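Local structure of protein BA_2500 (Bacillus anthracis, 4GUC) at residues Phe25-Gly37 with Glu108-Lys120. The protein is of unknown function and belongs to the DUF5065 family, whose compact beta-rich domain is grouped with the immunoglobulin-like E-set folds. Numbering follows the deposited sequence.
Sequences FIEELAVGDLKHG and ENYYYGGSFKISK
Leu34 and Ile118 show how a two-residue strand can pair in parallel with the C-terminal strand of a beta domain. Leu34 N donates to Lys117 O at 2.8 Å, Leu34 O receives Ser119 N, and His36 N reaches Ser119 O, the alternating pattern of parallel strands. One step earlier a side chain takes the place of the main chain: Lys117 N gives an almost straight bond to Asp33 OD1, approaching from above the carboxylate plane.

Followed outward, His36 lies against the end of the chain. Its CB is 4.2 Å from Lys120 O; Ser119 O sits over the centre of one face of the ring, nearest CG at 3.8 Å, while CD2 also meets Ile118 CG2 at 4.0 Å. ND1 passes 3.5 Å from Lys120 CA and shares a water with Lys120 O, CE1 approaches Lys120 CG, and NE2 is hydrogen-bonded to Tyr95 O, so both ring nitrogens are engaged. Nearby, Lys35 bends at its last two torsions (59° and 82°) to bring NZ to Lys120 OXT at 2.8 Å, a salt bridge with the terminal carboxylate.

Between the two paired regions, Val31 CG2 lies over the centre of one face of the Phe116 ring, a CH-pi contact 4° off the ring normal. At the other end, Ile26 N hydrogen-bonds to Tyr112 O, where Phe25 and Tyr112 form a separate parallel bridge. Beyond, Val31 and Leu29 pack on strand 39-45, Ile118 on strand 98-106, and Tyr112 against helix 16-22.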
loop_
_atom_site.group_PDB
_atom_site.type_symbol
_atom_site.label_atom_id
_atom_site.label_comp_id
_atom_site.label_asym_id
_atom_site.label_seq_id
_atom_site.Cartn_x
_atom_site.Cartn_y
_atom_site.Cartn_z
ATOM N N PHE A 25 10.541 -5.301 -1.350
ATOM C CA PHE A 25 9.820 -5.617 -0.143
ATOM C C PHE A 25 10.500 -4.981 1.064
ATOM O O PHE A 25 11.729 -5.074 1.214
ATOM C CB PHE A 25 9.730 -7.115 0.101
ATOM C CG PHE A 25 9.212 -7.445 1.470
ATOM C CD1 PHE A 25 7.888 -7.242 1.790
ATOM C CD2 PHE A 25 10.034 -7.989 2.424
ATOM C CE1 PHE A 25 7.422 -7.510 3.057
ATOM C CE2 PHE A 25 9.555 -8.262 3.688
ATOM C CZ PHE A 25 8.235 -8.033 3.989
ATOM N N ILE A 26 9.709 -4.312 1.915
ATOM C CA ILE A 26 10.215 -3.704 3.141
ATOM C C ILE A 26 9.338 -4.120 4.321
ATOM O O ILE A 26 8.107 -4.037 4.278
ATOM C CB ILE A 26 10.477 -2.197 3.047
ATOM C CG1 ILE A 26 9.229 -1.430 2.712
ATOM C CG2 ILE A 26 11.623 -1.939 2.041
ATOM C CD1 ILE A 26 9.459 0.103 2.762
ATOM N N GLU A 27 9.962 -4.600 5.380
ATOM C CA GLU A 27 9.210 -5.081 6.553
ATOM C C GLU A 27 8.376 -4.051 7.276
ATOM O O GLU A 27 7.329 -4.400 7.849
ATOM C CB GLU A 27 10.158 -5.870 7.482
ATOM C CG GLU A 27 10.655 -7.151 6.754
ATOM C CD GLU A 27 11.640 -8.040 7.497
ATOM O OE1 GLU A 27 11.752 -7.905 8.742
ATOM O OE2 GLU A 27 12.277 -8.902 6.797
ATOM N N GLU A 28 8.753 -2.776 7.167
ATOM C CA GLU A 28 7.999 -1.704 7.818
ATOM C C GLU A 28 6.592 -1.586 7.223
ATOM O O GLU A 28 5.689 -1.024 7.864
ATOM C CB GLU A 28 8.722 -0.346 7.750
ATOM C CG GLU A 28 10.058 -0.253 8.461
ATOM C CD GLU A 28 11.182 -1.067 7.830
ATOM O OE1 GLU A 28 11.061 -1.454 6.641
ATOM O OE2 GLU A 28 12.210 -1.292 8.520
ATOM N N LEU A 29 6.404 -2.058 5.981
ATOM C CA LEU A 29 5.082 -2.025 5.364
ATOM C C LEU A 29 4.245 -3.286 5.580
ATOM O O LEU A 29 3.073 -3.356 5.192
ATOM C CB LEU A 29 5.151 -1.780 3.857
ATOM C CG LEU A 29 5.450 -0.380 3.377
ATOM C CD1 LEU A 29 5.744 -0.353 1.865
ATOM C CD2 LEU A 29 4.230 0.510 3.708
ATOM N N ALA A 30 4.837 -4.325 6.186
ATOM C CA ALA A 30 4.151 -5.630 6.427
ATOM C C ALA A 30 3.393 -5.675 7.767
ATOM O O ALA A 30 3.820 -6.309 8.731
ATOM C CB ALA A 30 5.157 -6.767 6.334
ATOM N N VAL A 31 2.174 -5.142 7.725
ATOM C CA VAL A 31 1.288 -4.965 8.859
ATOM C C VAL A 31 0.548 -6.198 9.361
ATOM O O VAL A 31 0.004 -6.204 10.462
ATOM C CB VAL A 31 0.232 -3.824 8.508
ATOM C CG1 VAL A 31 0.990 -2.505 8.215
ATOM C CG2 VAL A 31 -0.655 -4.169 7.295
ATOM N N GLY A 32 0.503 -7.213 8.511
ATOM C CA GLY A 32 -0.180 -8.443 8.858
ATOM C C GLY A 32 -1.647 -8.245 8.556
ATOM O O GLY A 32 -2.054 -7.214 8.038
ATOM N N ASP A 33 -2.458 -9.221 8.914
ATOM C CA ASP A 33 -3.898 -9.143 8.660
ATOM C C ASP A 33 -4.548 -8.126 9.578
ATOM O O ASP A 33 -4.170 -7.989 10.760
ATOM C CB ASP A 33 -4.558 -10.486 8.855
ATOM C CG ASP A 33 -4.061 -11.543 7.881
ATOM O OD1 ASP A 33 -3.500 -11.223 6.798
ATOM O OD2 ASP A 33 -4.247 -12.730 8.227
ATOM N N LEU A 34 -5.528 -7.409 9.042
ATOM C CA LEU A 34 -6.245 -6.370 9.803
ATOM C C LEU A 34 -7.753 -6.632 9.815
ATOM O O LEU A 34 -8.274 -7.362 8.953
ATOM C CB LEU A 34 -5.953 -4.986 9.187
ATOM C CG LEU A 34 -4.477 -4.548 9.133
ATOM C CD1 LEU A 34 -4.306 -3.202 8.450
ATOM C CD2 LEU A 34 -3.922 -4.508 10.547
ATOM N N LYS A 35 -8.436 -6.085 10.815
ATOM C CA LYS A 35 -9.884 -6.207 10.954
ATOM C C LYS A 35 -10.504 -4.820 10.978
ATOM O O LYS A 35 -9.829 -3.844 11.311
ATOM C CB LYS A 35 -10.256 -6.917 12.255
ATOM C CG LYS A 35 -9.967 -8.404 12.284
ATOM C CD LYS A 35 -10.228 -8.988 13.672
ATOM C CE LYS A 35 -11.669 -8.808 14.187
ATOM N NZ LYS A 35 -12.644 -9.830 13.671
ATOM N N HIS A 36 -11.768 -4.714 10.573
ATOM C CA HIS A 36 -12.458 -3.429 10.642
ATOM C C HIS A 36 -12.329 -2.941 12.086
ATOM O O HIS A 36 -12.563 -3.714 13.025
ATOM C CB HIS A 36 -13.948 -3.506 10.264
ATOM C CG HIS A 36 -14.199 -3.913 8.843
ATOM N ND1 HIS A 36 -15.271 -4.698 8.458
ATOM C CD2 HIS A 36 -13.464 -3.703 7.724
ATOM C CE1 HIS A 36 -15.227 -4.882 7.148
ATOM N NE2 HIS A 36 -14.117 -4.321 6.685
ATOM N N GLY A 37 -11.937 -1.681 12.262
ATOM C CA GLY A 37 -11.751 -1.092 13.590
ATOM C C GLY A 37 -10.285 -0.900 13.893
ATOM O O GLY A 37 -9.940 -0.107 14.785
ATOM N N GLU A 108 11.320 7.633 -8.090
ATOM C CA GLU A 108 10.984 6.728 -9.185
ATOM C C GLU A 108 10.919 5.269 -8.727
ATOM O O GLU A 108 10.675 4.376 -9.548
ATOM C CB GLU A 108 12.087 6.802 -10.255
ATOM C CG GLU A 108 12.333 8.148 -10.887
ATOM C CD GLU A 108 11.223 8.593 -11.822
ATOM O OE1 GLU A 108 10.212 7.853 -11.939
ATOM O OE2 GLU A 108 11.383 9.661 -12.472
ATOM N N ASN A 109 11.105 5.009 -7.430
ATOM C CA ASN A 109 11.136 3.648 -6.911
ATOM C C ASN A 109 9.890 3.255 -6.146
ATOM O O ASN A 109 9.187 4.093 -5.580
ATOM C CB ASN A 109 12.376 3.513 -6.013
ATOM C CG ASN A 109 13.687 3.745 -6.778
ATOM O OD1 ASN A 109 13.826 3.360 -7.946
ATOM N ND2 ASN A 109 14.630 4.412 -6.134
ATOM N N TYR A 110 9.642 1.956 -6.097
ATOM C CA TYR A 110 8.488 1.404 -5.423
ATOM C C TYR A 110 8.868 0.348 -4.400
ATOM O O TYR A 110 9.792 -0.433 -4.624
ATOM C CB TYR A 110 7.509 0.798 -6.414
ATOM C CG TYR A 110 6.879 1.828 -7.329
ATOM C CD1 TYR A 110 5.714 2.475 -6.980
ATOM C CD2 TYR A 110 7.445 2.141 -8.545
ATOM C CE1 TYR A 110 5.126 3.388 -7.832
ATOM C CE2 TYR A 110 6.889 3.070 -9.376
ATOM C CZ TYR A 110 5.719 3.706 -8.996
ATOM O OH TYR A 110 5.106 4.616 -9.847
ATOM N N TYR A 111 8.103 0.335 -3.314
ATOM C CA TYR A 111 8.250 -0.567 -2.168
ATOM C C TYR A 111 6.919 -1.156 -1.774
ATOM O O TYR A 111 5.878 -0.538 -2.076
ATOM C CB TYR A 111 8.816 0.220 -0.981
ATOM C CG TYR A 111 10.119 0.905 -1.335
ATOM C CD1 TYR A 111 11.325 0.271 -1.134
ATOM C CD2 TYR A 111 10.134 2.170 -1.924
ATOM C CE1 TYR A 111 12.546 0.883 -1.519
ATOM C CE2 TYR A 111 11.323 2.782 -2.301
ATOM C CZ TYR A 111 12.513 2.147 -2.086
ATOM O OH TYR A 111 13.695 2.786 -2.462
ATOM N N TYR A 112 6.886 -2.347 -1.184
ATOM C CA TYR A 112 5.602 -2.924 -0.786
ATOM C C TYR A 112 5.790 -3.779 0.448
ATOM O O TYR A 112 6.922 -4.112 0.798
ATOM C CB TYR A 112 4.958 -3.686 -1.950
ATOM C CG TYR A 112 5.567 -5.018 -2.269
ATOM C CD1 TYR A 112 4.803 -6.202 -2.274
ATOM C CD2 TYR A 112 6.926 -5.136 -2.547
ATOM C CE1 TYR A 112 5.393 -7.441 -2.539
ATOM C CE2 TYR A 112 7.493 -6.356 -2.824
ATOM C CZ TYR A 112 6.738 -7.509 -2.793
ATOM O OH TYR A 112 7.369 -8.701 -3.075
ATOM N N GLY A 113 4.692 -4.127 1.111
ATOM C CA GLY A 113 4.733 -4.933 2.326
ATOM C C GLY A 113 4.136 -6.326 2.198
ATOM O O GLY A 113 3.979 -7.027 3.211
ATOM N N GLY A 114 3.910 -6.755 0.953
ATOM C CA GLY A 114 3.302 -8.036 0.649
ATOM C C GLY A 114 1.799 -8.007 0.916
ATOM O O GLY A 114 1.295 -7.193 1.700
ATOM N N SER A 115 1.057 -8.916 0.311
ATOM C CA SER A 115 -0.366 -8.949 0.541
ATOM C C SER A 115 -0.764 -9.302 1.985
ATOM O O SER A 115 -0.016 -9.942 2.714
ATOM C CB SER A 115 -0.987 -9.942 -0.436
ATOM O OG SER A 115 -0.456 -11.238 -0.239
ATOM N N PHE A 116 -1.975 -8.909 2.377
ATOM C CA PHE A 116 -2.535 -9.188 3.699
ATOM C C PHE A 116 -4.049 -9.193 3.582
ATOM O O PHE A 116 -4.598 -8.722 2.586
ATOM C CB PHE A 116 -2.099 -8.166 4.776
ATOM C CG PHE A 116 -2.488 -6.726 4.489
ATOM C CD1 PHE A 116 -1.675 -5.921 3.712
ATOM C CD2 PHE A 116 -3.648 -6.167 5.028
ATOM C CE1 PHE A 116 -2.014 -4.619 3.440
ATOM C CE2 PHE A 116 -3.989 -4.855 4.729
ATOM C CZ PHE A 116 -3.125 -4.075 3.954
ATOM N N LYS A 117 -4.738 -9.750 4.568
ATOM C CA LYS A 117 -6.180 -9.784 4.541
ATOM C C LYS A 117 -6.825 -8.720 5.430
ATOM O O LYS A 117 -6.246 -8.298 6.433
ATOM C CB LYS A 117 -6.692 -11.122 5.092
ATOM C CG LYS A 117 -6.323 -12.369 4.346
ATOM C CD LYS A 117 -6.923 -12.454 2.952
ATOM C CE LYS A 117 -6.741 -13.873 2.348
ATOM N NZ LYS A 117 -5.322 -14.347 2.326
ATOM N N ILE A 118 -7.984 -8.234 4.990
ATOM C CA ILE A 118 -8.820 -7.332 5.774
ATOM C C ILE A 118 -10.098 -8.167 5.967
ATOM O O ILE A 118 -10.673 -8.660 5.005
ATOM C CB ILE A 118 -9.116 -5.963 5.149
ATOM C CG1 ILE A 118 -7.819 -5.169 5.113
ATOM C CG2 ILE A 118 -10.176 -5.228 5.990
ATOM C CD1 ILE A 118 -7.901 -3.776 4.499
ATOM N N SER A 119 -10.517 -8.324 7.216
ATOM C CA SER A 119 -11.722 -9.102 7.549
ATOM C C SER A 119 -12.690 -8.295 8.397
ATOM O O SER A 119 -12.327 -7.255 8.938
ATOM C CB SER A 119 -11.324 -10.377 8.302
ATOM O OG SER A 119 -10.589 -10.046 9.463
ATOM N N LYS A 120 -13.921 -8.787 8.521
ATOM C CA LYS A 120 -14.936 -8.107 9.319
ATOM C C LYS A 120 -14.539 -8.168 10.795
ATOM O O LYS A 120 -14.949 -7.316 11.596
ATOM C CB LYS A 120 -16.334 -8.715 9.143
ATOM C CG LYS A 120 -16.877 -8.601 7.731
ATOM C CD LYS A 120 -18.369 -8.928 7.673
ATOM C CE LYS A 120 -18.956 -8.675 6.269
ATOM N NZ LYS A 120 -18.427 -9.538 5.178
ATOM O OXT LYS A 120 -13.820 -9.081 11.223
HETATM O O HOH W 1 -8.014 -10.209 8.807
HETATM O O HOH W 2 -17.101 -5.404 10.475
#